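Local coordinates for protein glutathione S-transferase (Bombyx mori, PDB 4E8H) that binds glutathione as a homodimer and probably transfers it to electrophilic substrates, as glutathione transferases of the delta class do, at residues B[143-153]-B[182-192]; B[166-175]-B[205-216]. All blocks are in the same frame, centred on the assembly; numbering follows the deposited sequence.

Contact 1. Residues B[143-153]-B[182-192]; sequences LNTFLDGRPFV and HENIAKWFERT
His182, at the N-cap position of helix 183-196, has its ring edge turned to CB of Asn144, near the C-terminal end of helix 130-146. The amide of Asn184 then reaches across: ND2 donates to Asn144 O at 2.8 Å (157°), rising above that carbonyl's plane. The two asparagine amides lie nearly parallel, 18° apart. Ile185 N gives a longer bond, 3.2 Å, to Asn144 OD1. Asn144 holds CG anti to its backbone N (chi1 -166°), which carries OD1 up to the first turn of helix 183-196. Ile185 CD1 meets Leu143 CD2. Leu147 CD2 comes within 3.5 Å of Trp188 CD1, while Leu147 CD1 lies over one indole face near the rim. Pro151 O sits at the indole edge, and Trp188 NE1 is hydrogen-bonded to Asp162 of helix 160-174. Arg191 lays CD over one face of the Phe152 ring, 4.2 Å from its centroid, and NH1 makes a weak bond to Pro151 O. Thr192 OG1 stands at the edge of that ring, 3.7 Å from Phe152 CE1. The cross-segment acceptors are all neutral amide oxygens. Two bonds at Asn144, through OD1 and backbone O, fix its amide and hold the two helix ends together.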
loop_
_atom_site.group_PDB
_atom_site.type_symbol
_atom_site.label_atom_id
_atom_site.label_comp_id
_atom_site.label_asym_id
_atom_site.label_seq_id
_atom_site.Cartn_x
_atom_site.Cartn_y
_atom_site.Cartn_z
ATOM N N LEU B 143 -16.149 1.511 0.588
ATOM C CA LEU B 143 -16.115 0.126 0.104
ATOM C C LEU B 143 -17.468 -0.294 -0.466
ATOM O O LEU B 143 -17.534 -0.922 -1.529
ATOM C CB LEU B 143 -15.672 -0.845 1.206
ATOM C CG LEU B 143 -15.641 -2.348 0.882
ATOM C CD1 LEU B 143 -14.672 -2.691 -0.254
ATOM C CD2 LEU B 143 -15.302 -3.146 2.129
ATOM N N ASN B 144 -18.540 0.062 0.241
ATOM C CA ASN B 144 -19.890 -0.194 -0.246
ATOM C C ASN B 144 -20.129 0.453 -1.613
ATOM O O ASN B 144 -20.747 -0.152 -2.491
ATOM C CB ASN B 144 -20.943 0.280 0.758
ATOM C CG ASN B 144 -22.320 -0.272 0.450
ATOM O OD1 ASN B 144 -22.587 -1.457 0.658
ATOM N ND2 ASN B 144 -23.202 0.582 -0.054
ATOM N N THR B 145 -19.624 1.673 -1.783
ATOM C CA THR B 145 -19.718 2.390 -3.056
ATOM C C THR B 145 -18.876 1.724 -4.148
ATOM O O THR B 145 -19.318 1.629 -5.295
ATOM C CB THR B 145 -19.345 3.885 -2.893
ATOM O OG1 THR B 145 -20.204 4.476 -1.912
ATOM C CG2 THR B 145 -19.497 4.653 -4.209
ATOM N N PHE B 146 -17.678 1.252 -3.793
ATOM C CA PHE B 146 -16.813 0.551 -4.753
ATOM C C PHE B 146 -17.535 -0.654 -5.347
ATOM O O PHE B 146 -17.308 -1.019 -6.501
ATOM C CB PHE B 146 -15.494 0.081 -4.115
ATOM C CG PHE B 146 -14.596 1.197 -3.624
ATOM C CD1 PHE B 146 -14.800 2.522 -4.005
ATOM C CD2 PHE B 146 -13.517 0.902 -2.795
ATOM C CE1 PHE B 146 -13.963 3.536 -3.543
ATOM C CE2 PHE B 146 -12.671 1.906 -2.335
ATOM C CZ PHE B 146 -12.895 3.226 -2.709
ATOM N N LEU B 147 -18.412 -1.258 -4.547
ATOM C CA LEU B 147 -19.141 -2.457 -4.946
ATOM C C LEU B 147 -20.467 -2.182 -5.670
ATOM O O LEU B 147 -21.205 -3.119 -5.989
ATOM C CB LEU B 147 -19.350 -3.372 -3.732
ATOM C CG LEU B 147 -18.075 -3.989 -3.149
ATOM C CD1 LEU B 147 -18.263 -4.411 -1.699
ATOM C CD2 LEU B 147 -17.582 -5.151 -4.003
ATOM N N ASP B 148 -20.758 -0.910 -5.942
ATOM C CA ASP B 148 -21.940 -0.542 -6.728
ATOM C C ASP B 148 -21.793 -1.030 -8.169
ATOM O O ASP B 148 -20.991 -0.493 -8.939
ATOM C CB ASP B 148 -22.179 0.973 -6.701
ATOM C CG ASP B 148 -23.363 1.397 -7.561
ATOM O OD1 ASP B 148 -24.519 1.182 -7.137
ATOM O OD2 ASP B 148 -23.136 1.954 -8.657
ATOM N N GLY B 149 -22.557 -2.064 -8.517
ATOM C CA GLY B 149 -22.594 -2.583 -9.884
ATOM C C GLY B 149 -21.439 -3.486 -10.287
ATOM O O GLY B 149 -21.223 -3.728 -11.477
ATOM N N ARG B 150 -20.690 -3.969 -9.298
ATOM C CA ARG B 150 -19.646 -4.971 -9.507
ATOM C C ARG B 150 -19.858 -6.075 -8.492
ATOM O O ARG B 150 -20.188 -5.791 -7.336
ATOM C CB ARG B 150 -18.254 -4.403 -9.255
ATOM C CG ARG B 150 -17.965 -3.059 -9.846
ATOM C CD ARG B 150 -16.582 -2.625 -9.429
ATOM N NE ARG B 150 -16.092 -1.578 -10.312
ATOM C CZ ARG B 150 -16.308 -0.279 -10.135
ATOM N NH1 ARG B 150 -17.002 0.159 -9.090
ATOM N NH2 ARG B 150 -15.820 0.590 -11.008
ATOM N N PRO B 151 -19.659 -7.338 -8.902
ATOM C CA PRO B 151 -19.770 -8.427 -7.936
ATOM C C PRO B 151 -18.544 -8.537 -7.022
ATOM O O PRO B 151 -18.643 -9.102 -5.932
ATOM C CB PRO B 151 -19.895 -9.669 -8.820
ATOM C CG PRO B 151 -19.220 -9.302 -10.088
ATOM C CD PRO B 151 -19.436 -7.830 -10.276
ATOM N N PHE B 152 -17.407 -8.009 -7.471
ATOM C CA PHE B 152 -16.169 -8.035 -6.690
ATOM C C PHE B 152 -15.520 -6.653 -6.690
ATOM O O PHE B 152 -15.889 -5.801 -7.499
ATOM C CB PHE B 152 -15.224 -9.123 -7.215
ATOM C CG PHE B 152 -15.768 -10.517 -7.048
ATOM C CD1 PHE B 152 -15.742 -11.141 -5.803
ATOM C CD2 PHE B 152 -16.326 -11.197 -8.127
ATOM C CE1 PHE B 152 -16.253 -12.425 -5.636
ATOM C CE2 PHE B 152 -16.839 -12.486 -7.969
ATOM C CZ PHE B 152 -16.802 -13.099 -6.721
ATOM N N VAL B 153 -14.567 -6.426 -5.786
ATOM C CA VAL B 153 -14.047 -5.068 -5.557
ATOM C C VAL B 153 -13.430 -4.401 -6.791
ATOM O O VAL B 153 -13.525 -3.184 -6.945
ATOM C CB VAL B 153 -13.075 -4.975 -4.340
ATOM C CG1 VAL B 153 -13.801 -5.317 -3.043
ATOM C CG2 VAL B 153 -11.843 -5.859 -4.533
ATOM N N HIS B 182 -25.183 -2.026 4.787
ATOM C CA HIS B 182 -24.335 -1.805 3.614
ATOM C C HIS B 182 -24.584 -2.985 2.678
ATOM O O HIS B 182 -23.864 -3.990 2.711
ATOM C CB HIS B 182 -22.848 -1.704 3.981
ATOM C CG HIS B 182 -22.525 -0.598 4.938
ATOM N ND1 HIS B 182 -21.896 0.568 4.553
ATOM C CD2 HIS B 182 -22.727 -0.493 6.273
ATOM C CE1 HIS B 182 -21.733 1.346 5.608
ATOM N NE2 HIS B 182 -22.230 0.727 6.664
ATOM N N GLU B 183 -25.622 -2.853 1.857
ATOM C CA GLU B 183 -26.135 -3.969 1.065
ATOM C C GLU B 183 -25.126 -4.541 0.070
ATOM O O GLU B 183 -25.083 -5.758 -0.124
ATOM C CB GLU B 183 -27.443 -3.587 0.364
ATOM C CG GLU B 183 -28.589 -3.278 1.328
ATOM C CD GLU B 183 -29.936 -3.176 0.635
ATOM O OE1 GLU B 183 -30.325 -4.134 -0.067
ATOM O OE2 GLU B 183 -30.613 -2.138 0.802
ATOM N N ASN B 184 -24.317 -3.680 -0.546
ATOM C CA ASN B 184 -23.270 -4.151 -1.452
ATOM C C ASN B 184 -22.219 -4.986 -0.729
ATOM O O ASN B 184 -21.806 -6.030 -1.231
ATOM C CB ASN B 184 -22.606 -2.991 -2.199
ATOM C CG ASN B 184 -23.570 -2.251 -3.108
ATOM O OD1 ASN B 184 -24.517 -2.832 -3.641
ATOM N ND2 ASN B 184 -23.330 -0.957 -3.292
ATOM N N ILE B 185 -21.800 -4.526 0.450
ATOM C CA ILE B 185 -20.846 -5.273 1.271
ATOM C C ILE B 185 -21.451 -6.611 1.699
ATOM O O ILE B 185 -20.804 -7.653 1.574
ATOM C CB ILE B 185 -20.348 -4.464 2.505
ATOM C CG1 ILE B 185 -19.603 -3.202 2.049
ATOM C CG2 ILE B 185 -19.440 -5.330 3.392
ATOM C CD1 ILE B 185 -19.042 -2.345 3.179
ATOM N N ALA B 186 -22.696 -6.578 2.176
ATOM C CA ALA B 186 -23.384 -7.784 2.642
ATOM C C ALA B 186 -23.431 -8.884 1.581
ATOM O O ALA B 186 -23.091 -10.034 1.863
ATOM C CB ALA B 186 -24.791 -7.447 3.131
ATOM N N LYS B 187 -23.839 -8.521 0.364
ATOM C CA LYS B 187 -23.951 -9.475 -0.744
ATOM C C LYS B 187 -22.578 -9.937 -1.224
ATOM O O LYS B 187 -22.379 -11.121 -1.504
ATOM C CB LYS B 187 -24.738 -8.867 -1.911
ATOM C CG LYS B 187 -26.204 -8.588 -1.607
ATOM C CD LYS B 187 -26.832 -7.717 -2.687
ATOM C CE LYS B 187 -28.126 -7.082 -2.200
ATOM N NZ LYS B 187 -28.668 -6.095 -3.178
ATOM N N TRP B 188 -21.643 -8.994 -1.318
ATOM C CA TRP B 188 -20.262 -9.290 -1.691
ATOM C C TRP B 188 -19.606 -10.247 -0.702
ATOM O O TRP B 188 -18.850 -11.131 -1.103
ATOM C CB TRP B 188 -19.443 -8.000 -1.797
ATOM C CG TRP B 188 -17.952 -8.212 -1.797
ATOM C CD1 TRP B 188 -17.154 -8.425 -2.883
ATOM C CD2 TRP B 188 -17.084 -8.229 -0.653
ATOM N NE1 TRP B 188 -15.846 -8.573 -2.492
ATOM C CE2 TRP B 188 -15.773 -8.458 -1.128
ATOM C CE3 TRP B 188 -17.287 -8.073 0.726
ATOM C CZ2 TRP B 188 -14.669 -8.537 -0.275
ATOM C CZ3 TRP B 188 -16.187 -8.155 1.576
ATOM C CH2 TRP B 188 -14.894 -8.382 1.070
ATOM N N PHE B 189 -19.889 -10.062 0.586
ATOM C CA PHE B 189 -19.293 -10.893 1.633
ATOM C C PHE B 189 -19.777 -12.342 1.538
ATOM O O PHE B 189 -18.978 -13.274 1.660
ATOM C CB PHE B 189 -19.550 -10.280 3.021
ATOM C CG PHE B 189 -18.934 -11.044 4.171
ATOM C CD1 PHE B 189 -17.584 -11.395 4.172
ATOM C CD2 PHE B 189 -19.709 -11.376 5.281
ATOM C CE1 PHE B 189 -17.024 -12.092 5.251
ATOM C CE2 PHE B 189 -19.161 -12.068 6.364
ATOM C CZ PHE B 189 -17.817 -12.427 6.349
ATOM N N GLU B 190 -21.075 -12.526 1.296
ATOM C CA GLU B 190 -21.640 -13.866 1.123
ATOM C C GLU B 190 -21.072 -14.526 -0.130
ATOM O O GLU B 190 -20.745 -15.712 -0.122
ATOM C CB GLU B 190 -23.172 -13.822 1.067
ATOM C CG GLU B 190 -23.846 -13.321 2.349
ATOM C CD GLU B 190 -23.467 -14.125 3.588
ATOM O OE1 GLU B 190 -23.485 -15.374 3.523
ATOM O OE2 GLU B 190 -23.161 -13.504 4.631
ATOM N N ARG B 191 -20.938 -13.732 -1.192
ATOM C CA ARG B 191 -20.371 -14.173 -2.463
ATOM C C ARG B 191 -18.919 -14.652 -2.326
ATOM O O ARG B 191 -18.564 -15.715 -2.834
ATOM C CB ARG B 191 -20.457 -13.029 -3.477
ATOM C CG ARG B 191 -20.137 -13.403 -4.918
ATOM C CD ARG B 191 -20.327 -12.211 -5.859
ATOM N NE ARG B 191 -21.694 -11.685 -5.828
ATOM C CZ ARG B 191 -22.035 -10.472 -5.397
ATOM N NH1 ARG B 191 -21.113 -9.621 -4.960
ATOM N NH2 ARG B 191 -23.308 -10.102 -5.411
ATOM N N THR B 192 -18.097 -13.863 -1.635
ATOM C CA THR B 192 -16.657 -14.119 -1.526
ATOM C C THR B 192 -16.355 -15.295 -0.590
ATOM O O THR B 192 -15.456 -16.096 -0.868
ATOM C CB THR B 192 -15.892 -12.836 -1.110
ATOM O OG1 THR B 192 -16.203 -11.781 -2.030
ATOM C CG2 THR B 192 -14.381 -13.059 -1.099
#

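Contact 2. Residues B[166-175]-B[205-216]; sequences VVTITNIDAF and DVTGAKMLASFL
Two helices of the all-helical C-terminal domain of the glutathione transferase fold, 160-174 and 201-213, pack here. The side chains of Thr170 and Asp205 come from opposite directions, and Thr170 OG1 lies 2.7 Å from Asp205 OD2. Thr170 OG1 also lies 2.8 Å from Val166 O and is hydrogen-bonded with Tyr201 OH, and the proton is not assigned. Asp205 OD1 touches the Val167 methyls and is salt-bridged to Arg19 of helix 16-27, in the thioredoxin-like domain. Asn171 OD1 is hydrogen-bonded to the same arginine and lies 3.4 Å from Ala209 CB. Arg19 thereby joins the two domains of the fold at this pair of helices. The helix segments cross at -47° with axes 8.8 Å apart, consistent with small residues at the crossing: Ala174 CB meets Ala209 CB at 3.8 Å. With CG anti to its carbonyl carbon (chi1 -58°), Phe175 turns its ring edge to helix 201-213. Phe175 CZ is 4.0 Å from Leu212 CB, and Phe175 CE1 is 3.8 Å from Ala213 N. Leu216 CD1 approaches Phe175 CD1 at 3.8 Å. A serine here lacks the ring and would probably leave a gap beside Leu212, Ala213 and Leu216. Tyr118 of helix 93-124 also meets the Phe175 ring.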
loop_
_atom_site.group_PDB
_atom_site.type_symbol
_atom_site.label_atom_id
_atom_site.label_comp_id
_atom_site.label_asym_id
_atom_site.label_seq_id
_atom_site.Cartn_x
_atom_site.Cartn_y
_atom_site.Cartn_z
ATOM N N VAL B 166 -11.469 -9.057 2.567
ATOM C CA VAL B 166 -12.392 -9.974 3.254
ATOM C C VAL B 166 -11.922 -10.376 4.663
ATOM O O VAL B 166 -12.749 -10.667 5.528
ATOM C CB VAL B 166 -12.764 -11.221 2.383
ATOM C CG1 VAL B 166 -11.775 -12.368 2.573
ATOM C CG2 VAL B 166 -14.185 -11.688 2.685
ATOM N N VAL B 167 -10.607 -10.375 4.888
ATOM C CA VAL B 167 -10.055 -10.652 6.217
ATOM C C VAL B 167 -10.599 -9.648 7.242
ATOM O O VAL B 167 -11.020 -10.032 8.337
ATOM C CB VAL B 167 -8.500 -10.651 6.216
ATOM C CG1 VAL B 167 -7.957 -10.770 7.636
ATOM C CG2 VAL B 167 -7.962 -11.788 5.355
ATOM N N THR B 168 -10.606 -8.372 6.861
ATOM C CA THR B 168 -11.088 -7.289 7.715
ATOM C C THR B 168 -12.585 -7.402 7.986
ATOM O O THR B 168 -13.042 -7.180 9.113
ATOM C CB THR B 168 -10.738 -5.915 7.097
ATOM O OG1 THR B 168 -9.320 -5.729 7.150
ATOM C CG2 THR B 168 -11.413 -4.768 7.847
ATOM N N ILE B 169 -13.338 -7.751 6.950
ATOM C CA ILE B 169 -14.780 -7.918 7.068
ATOM C C ILE B 169 -15.091 -9.146 7.927
ATOM O O ILE B 169 -16.020 -9.114 8.740
ATOM C CB ILE B 169 -15.470 -7.967 5.674
ATOM C CG1 ILE B 169 -15.137 -6.703 4.858
ATOM C CG2 ILE B 169 -16.983 -8.144 5.804
ATOM C CD1 ILE B 169 -15.458 -5.366 5.550
ATOM N N THR B 170 -14.298 -10.205 7.770
ATOM C CA THR B 170 -14.404 -11.381 8.636
ATOM C C THR B 170 -14.153 -11.007 10.103
ATOM O O THR B 170 -14.905 -11.430 10.985
ATOM C CB THR B 170 -13.451 -12.520 8.197
ATOM O OG1 THR B 170 -13.750 -12.901 6.847
ATOM C CG2 THR B 170 -13.606 -13.748 9.098
ATOM N N ASN B 171 -13.117 -10.208 10.358
ATOM C CA ASN B 171 -12.805 -9.790 11.725
ATOM C C ASN B 171 -13.931 -8.998 12.389
ATOM O O ASN B 171 -14.346 -9.328 13.500
ATOM C CB ASN B 171 -11.494 -9.003 11.785
ATOM C CG ASN B 171 -10.270 -9.891 11.653
ATOM O OD1 ASN B 171 -10.273 -11.050 12.071
ATOM N ND2 ASN B 171 -9.212 -9.345 11.071
ATOM N N ILE B 172 -14.430 -7.972 11.701
ATOM C CA ILE B 172 -15.489 -7.128 12.265
ATOM C C ILE B 172 -16.794 -7.903 12.485
ATOM O O ILE B 172 -17.521 -7.639 13.445
ATOM C CB ILE B 172 -15.697 -5.795 11.482
ATOM C CG1 ILE B 172 -16.283 -6.037 10.082
ATOM C CG2 ILE B 172 -14.384 -4.999 11.423
ATOM C CD1 ILE B 172 -16.780 -4.771 9.383
ATOM N N ASP B 173 -17.070 -8.863 11.604
ATOM C CA ASP B 173 -18.199 -9.771 11.778
ATOM C C ASP B 173 -18.052 -10.549 13.092
ATOM O O ASP B 173 -18.986 -10.593 13.899
ATOM C CB ASP B 173 -18.312 -10.723 10.584
ATOM C CG ASP B 173 -19.495 -11.667 10.694
ATOM O OD1 ASP B 173 -20.648 -11.188 10.735
ATOM O OD2 ASP B 173 -19.267 -12.895 10.726
ATOM N N ALA B 174 -16.871 -11.129 13.308
ATOM C CA ALA B 174 -16.558 -11.845 14.549
ATOM C C ALA B 174 -16.611 -10.954 15.796
ATOM O O ALA B 174 -16.851 -11.446 16.902
ATOM C CB ALA B 174 -15.201 -12.525 14.439
ATOM N N PHE B 175 -16.382 -9.653 15.615
ATOM C CA PHE B 175 -16.404 -8.693 16.727
ATOM C C PHE B 175 -17.809 -8.153 17.012
ATOM O O PHE B 175 -18.011 -7.400 17.970
ATOM C CB PHE B 175 -15.448 -7.513 16.483
ATOM C CG PHE B 175 -14.001 -7.903 16.277
ATOM C CD1 PHE B 175 -13.524 -9.171 16.619
ATOM C CD2 PHE B 175 -13.103 -6.971 15.761
ATOM C CE1 PHE B 175 -12.185 -9.507 16.422
ATOM C CE2 PHE B 175 -11.763 -7.296 15.566
ATOM C CZ PHE B 175 -11.303 -8.565 15.898
ATOM N N ASP B 205 -9.497 -18.108 7.886
ATOM C CA ASP B 205 -10.043 -16.787 8.203
ATOM C C ASP B 205 -10.981 -16.778 9.408
ATOM O O ASP B 205 -10.821 -15.956 10.312
ATOM C CB ASP B 205 -10.728 -16.164 6.981
ATOM C CG ASP B 205 -10.602 -14.648 6.948
ATOM O OD1 ASP B 205 -9.735 -14.101 7.664
ATOM O OD2 ASP B 205 -11.357 -14.002 6.192
ATOM N N VAL B 206 -11.959 -17.682 9.408
ATOM C CA VAL B 206 -12.918 -17.790 10.508
ATOM C C VAL B 206 -12.207 -18.163 11.814
ATOM O O VAL B 206 -12.461 -17.554 12.855
ATOM C CB VAL B 206 -14.068 -18.787 10.184
ATOM C CG1 VAL B 206 -14.975 -18.999 11.393
ATOM C CG2 VAL B 206 -14.884 -18.291 9.003
ATOM N N THR B 207 -11.308 -19.145 11.742
ATOM C CA THR B 207 -10.512 -19.574 12.895
ATOM C C THR B 207 -9.648 -18.429 13.436
ATOM O O THR B 207 -9.608 -18.201 14.646
ATOM C CB THR B 207 -9.639 -20.812 12.558
ATOM O OG1 THR B 207 -10.478 -21.882 12.104
ATOM C CG2 THR B 207 -8.851 -21.289 13.779
ATOM N N GLY B 208 -8.979 -17.710 12.536
ATOM C CA GLY B 208 -8.136 -16.574 12.914
ATOM C C GLY B 208 -8.913 -15.458 13.590
ATOM O O GLY B 208 -8.476 -14.919 14.610
ATOM N N ALA B 209 -10.071 -15.127 13.019
ATOM C CA ALA B 209 -10.943 -14.073 13.540
ATOM C C ALA B 209 -11.462 -14.377 14.947
ATOM O O ALA B 209 -11.534 -13.483 15.792
ATOM C CB ALA B 209 -12.104 -13.826 12.587
ATOM N N LYS B 210 -11.820 -15.638 15.186
ATOM C CA LYS B 210 -12.308 -16.071 16.494
ATOM C C LYS B 210 -11.233 -15.971 17.569
ATOM O O LYS B 210 -11.531 -15.634 18.716
ATOM C CB LYS B 210 -12.855 -17.492 16.419
ATOM C CG LYS B 210 -14.275 -17.576 15.875
ATOM C CD LYS B 210 -14.580 -18.967 15.348
ATOM C CE LYS B 210 -14.264 -20.032 16.386
ATOM N NZ LYS B 210 -14.115 -21.383 15.775
ATOM N N MET B 211 -9.989 -16.259 17.188
ATOM C CA MET B 211 -8.842 -16.116 18.087
ATOM C C MET B 211 -8.645 -14.667 18.527
ATOM O O MET B 211 -8.439 -14.402 19.714
ATOM C CB MET B 211 -7.570 -16.652 17.431
ATOM C CG MET B 211 -7.523 -18.164 17.315
ATOM S SD MET B 211 -6.129 -18.689 16.306
ATOM C CE MET B 211 -6.238 -20.471 16.458
ATOM N N LEU B 212 -8.711 -13.737 17.575
ATOM C CA LEU B 212 -8.691 -12.311 17.892
ATOM C C LEU B 212 -9.894 -11.928 18.757
ATOM O O LEU B 212 -9.768 -11.121 19.681
ATOM C CB LEU B 212 -8.666 -11.460 16.615
ATOM C CG LEU B 212 -7.398 -11.414 15.752
ATOM C CD1 LEU B 212 -7.667 -10.679 14.446
ATOM C CD2 LEU B 212 -6.220 -10.780 16.493
ATOM N N ALA B 213 -11.052 -12.522 18.462
ATOM C CA ALA B 213 -12.298 -12.204 19.165
ATOM C C ALA B 213 -12.312 -12.650 20.629
ATOM O O ALA B 213 -13.051 -12.085 21.438
ATOM C CB ALA B 213 -13.499 -12.778 18.419
ATOM N N SER B 214 -11.501 -13.653 20.968
ATOM C CA SER B 214 -11.408 -14.128 22.350
ATOM C C SER B 214 -10.831 -13.057 23.284
ATOM O O SER B 214 -11.004 -13.132 24.502
ATOM C CB SER B 214 -10.602 -15.431 22.437
ATOM O OG SER B 214 -9.252 -15.236 22.058
ATOM N N PHE B 215 -10.163 -12.060 22.702
ATOM C CA PHE B 215 -9.644 -10.921 23.460
ATOM C C PHE B 215 -10.738 -9.924 23.868
ATOM O O PHE B 215 -10.504 -9.052 24.707
ATOM C CB PHE B 215 -8.522 -10.218 22.684
ATOM C CG PHE B 215 -7.242 -11.005 22.625
ATOM C CD1 PHE B 215 -6.240 -10.800 23.570
ATOM C CD2 PHE B 215 -7.035 -11.955 21.628
ATOM C CE1 PHE B 215 -5.050 -11.527 23.522
ATOM C CE2 PHE B 215 -5.851 -12.690 21.571
ATOM C CZ PHE B 215 -4.856 -12.475 22.520
ATOM N N LEU B 216 -11.926 -10.062 23.278
ATOM C CA LEU B 216 -13.074 -9.228 23.642
ATOM C C LEU B 216 -13.789 -9.745 24.893
ATOM O O LEU B 216 -13.458 -10.807 25.424
ATOM C CB LEU B 216 -14.065 -9.112 22.476
ATOM C CG LEU B 216 -13.679 -8.227 21.285
ATOM C CD1 LEU B 216 -14.639 -8.444 20.125
ATOM C CD2 LEU B 216 -13.632 -6.754 21.670
#

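The centres of contacts 1 and 2 lie 19 Å apart, and their segments alternate along the chain. Helix 183-196 joins them directly. Trp188 CH2 is 3.7 Å from Val166 CA, and Phe189 CE1 is 3.7 Å from Thr170 OG1. Helix 160-174 thus meets helix 183-196 and, through contact 2, helix 201-213. Contact 2 is nearer the glutathione site: the side chain of Leu212 is about 8 Å from bound glutathione, and that of Val167 about 8 Å from those of Ser71 and Arg72. In contact 1, the Val153 side chain is about 11 Å from that of Arg72. Near contact 1, Thr145 and Phe146 pack against Pro54 and Trp69 of the second subunit.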